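Local coordinates for protein myosin-I heavy chain (Dictyostelium discoideum, PDB 5EJY) that works as an actin-based motor with ATPase activity in early phagocytosis and adhesion, here represented by a MyTH4-FERM unit of its tail, at residues Ser64-Tyr69 against Cys107-Gln112. Residues are numbered along the deposited sequence; the frame is centred on the assembly and turned at random.
Sequences SKVLHY and CQLIKQ
Val66 and Leu109 mark the nearest backbone approach, with CA atoms 8.0 Å apart, where segments 64-69 and 107-112, on helices 53-70 and 102-112 of the all-helical MyTH4 domain, pass at -43°, the axes of these short segments 11.1 Å apart. Val66 is the hub of this buried interface, its CB directed toward segment 107-112. Its two methyls divide the work: CG1, anti to the backbone N (chi1 173°), reaches CG of Gln112 at 4.2 Å, whereas CG2 meets both Gln108 and Leu109. The apolar part of that junction is Val66 CG2 against Leu109 CD2, 4.1 Å apart, the leucine bringing one branch obliquely across the valine. Leu128 and Ile91, from helices 119-133 and 81-97, also touch Val66, which joins the pair to the surrounding helical bundle. Gln108 reaches toward helix 53-70. Val66 CG2 lies 3.9 Å from Gln108 OE1, a van der Waals contact, while NE2 of the same amide is hydrogen-bonded to Glu104 OE2 and Ala59 O. The latter bond ties the glutamine to the backbone of helix 53-70, about two turns before Val66. Gln112 is folded, bent at chi2 (-61°), and its side chain crosses that of Leu67 at about a right angle. With no hydrogen bond linking the two segments, the amide nitrogens of both glutamines are bonded elsewhere: Gln112 NE2 donates to the backbone O of Gln39, and Leu67 CD2 packs against the same nitrogen at 3.4 Å, a contact and not a bond.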
loop_
_atom_site.group_PDB
_atom_site.type_symbol
_atom_site.label_atom_id
_atom_site.label_comp_id
_atom_site.label_asym_id
_atom_site.label_seq_id
_atom_site.Cartn_x
_atom_site.Cartn_y
_atom_site.Cartn_z
ATOM N N SER A 64 17.992 7.382 26.282
ATOM C CA SER A 64 17.365 6.543 27.303
ATOM C C SER A 64 16.521 5.422 26.689
ATOM O O SER A 64 16.520 4.298 27.201
ATOM C CB SER A 64 16.522 7.383 28.264
ATOM O OG SER A 64 17.316 8.402 28.847
ATOM N N LYS A 65 15.809 5.716 25.600
ATOM C CA LYS A 65 15.028 4.680 24.919
ATOM C C LYS A 65 15.923 3.611 24.282
ATOM O O LYS A 65 15.595 2.421 24.307
ATOM C CB LYS A 65 14.098 5.276 23.852
ATOM C CG LYS A 65 13.141 6.345 24.344
ATOM C CD LYS A 65 12.202 5.845 25.426
ATOM C CE LYS A 65 11.161 6.918 25.753
ATOM N NZ LYS A 65 10.439 6.650 27.025
ATOM N N VAL A 66 17.038 4.041 23.699
ATOM C CA VAL A 66 18.038 3.110 23.176
ATOM C C VAL A 66 18.523 2.167 24.283
ATOM O O VAL A 66 18.490 0.945 24.139
ATOM C CB VAL A 66 19.249 3.862 22.562
ATOM C CG1 VAL A 66 20.368 2.881 22.180
ATOM C CG2 VAL A 66 18.817 4.700 21.345
ATOM N N LEU A 67 18.965 2.740 25.395
ATOM C CA LEU A 67 19.406 1.931 26.527
ATOM C C LEU A 67 18.314 0.963 26.958
ATOM O O LEU A 67 18.580 -0.213 27.225
ATOM C CB LEU A 67 19.798 2.826 27.701
ATOM C CG LEU A 67 21.076 3.637 27.494
ATOM C CD1 LEU A 67 21.324 4.571 28.670
ATOM C CD2 LEU A 67 22.242 2.704 27.280
ATOM N N HIS A 68 17.083 1.466 27.033
ATOM C CA HIS A 68 15.958 0.628 27.440
ATOM C C HIS A 68 15.755 -0.573 26.517
ATOM O O HIS A 68 15.505 -1.683 26.986
ATOM C CB HIS A 68 14.674 1.446 27.519
ATOM C CG HIS A 68 13.534 0.712 28.142
ATOM N ND1 HIS A 68 12.651 -0.052 27.409
ATOM C CD2 HIS A 68 13.137 0.612 29.432
ATOM C CE1 HIS A 68 11.754 -0.583 28.220
ATOM N NE2 HIS A 68 12.029 -0.199 29.454
ATOM N N TYR A 69 15.845 -0.355 25.206
ATOM C CA TYR A 69 15.662 -1.452 24.255
ATOM C C TYR A 69 16.823 -2.429 24.346
ATOM O O TYR A 69 16.630 -3.644 24.306
ATOM C CB TYR A 69 15.516 -0.944 22.815
ATOM C CG TYR A 69 15.333 -2.060 21.806
ATOM C CD1 TYR A 69 16.416 -2.586 21.115
ATOM C CD2 TYR A 69 14.076 -2.586 21.548
ATOM C CE1 TYR A 69 16.252 -3.617 20.191
ATOM C CE2 TYR A 69 13.903 -3.615 20.634
ATOM C CZ TYR A 69 14.983 -4.123 19.959
ATOM O OH TYR A 69 14.801 -5.141 19.052
ATOM N N CYS A 107 24.064 8.557 15.149
ATOM C CA CYS A 107 25.314 8.676 15.901
ATOM C C CYS A 107 25.223 7.936 17.218
ATOM O O CYS A 107 26.204 7.346 17.665
ATOM C CB CYS A 107 25.679 10.143 16.159
ATOM S SG CYS A 107 26.300 11.004 14.737
ATOM N N GLN A 108 24.057 7.986 17.857
ATOM C CA GLN A 108 23.856 7.233 19.093
ATOM C C GLN A 108 23.973 5.733 18.864
ATOM O O GLN A 108 24.488 5.008 19.722
ATOM C CB GLN A 108 22.502 7.548 19.728
ATOM C CG GLN A 108 22.370 8.979 20.230
ATOM C CD GLN A 108 21.051 9.222 20.954
ATOM O OE1 GLN A 108 20.383 8.282 21.392
ATOM N NE2 GLN A 108 20.675 10.486 21.084
ATOM N N LEU A 109 23.489 5.259 17.718
ATOM C CA LEU A 109 23.549 3.820 17.421
ATOM C C LEU A 109 24.961 3.374 17.023
ATOM O O LEU A 109 25.405 2.275 17.375
ATOM C CB LEU A 109 22.539 3.444 16.329
ATOM C CG LEU A 109 21.099 3.836 16.676
ATOM C CD1 LEU A 109 20.135 3.547 15.520
ATOM C CD2 LEU A 109 20.641 3.142 17.963
ATOM N N ILE A 110 25.655 4.217 16.267
ATOM C CA ILE A 110 27.062 3.952 15.958
ATOM C C ILE A 110 27.840 3.856 17.261
ATOM O O ILE A 110 28.568 2.887 17.499
ATOM C CB ILE A 110 27.657 5.060 15.086
ATOM C CG1 ILE A 110 26.971 5.069 13.719
ATOM C CG2 ILE A 110 29.184 4.874 14.931
ATOM C CD1 ILE A 110 27.184 6.339 12.928
ATOM N N LYS A 111 27.656 4.861 18.112
ATOM C CA LYS A 111 28.301 4.919 19.425
ATOM C C LYS A 111 28.062 3.658 20.259
ATOM O O LYS A 111 29.011 3.046 20.763
ATOM C CB LYS A 111 27.821 6.169 20.187
ATOM C CG LYS A 111 28.060 6.142 21.691
ATOM C CD LYS A 111 27.460 7.387 22.375
ATOM C CE LYS A 111 27.491 7.243 23.892
ATOM N NZ LYS A 111 28.909 7.223 24.392
ATOM N N GLN A 112 26.799 3.270 20.410
ATOM C CA GLN A 112 26.471 2.153 21.288
ATOM C C GLN A 112 26.891 0.801 20.721
ATOM O O GLN A 112 26.881 -0.202 21.438
ATOM C CB GLN A 112 24.977 2.128 21.627
ATOM C CG GLN A 112 24.534 3.248 22.571
ATOM C CD GLN A 112 25.243 3.193 23.923
ATOM O OE1 GLN A 112 26.329 3.742 24.090
ATOM N NE2 GLN A 112 24.620 2.536 24.889
#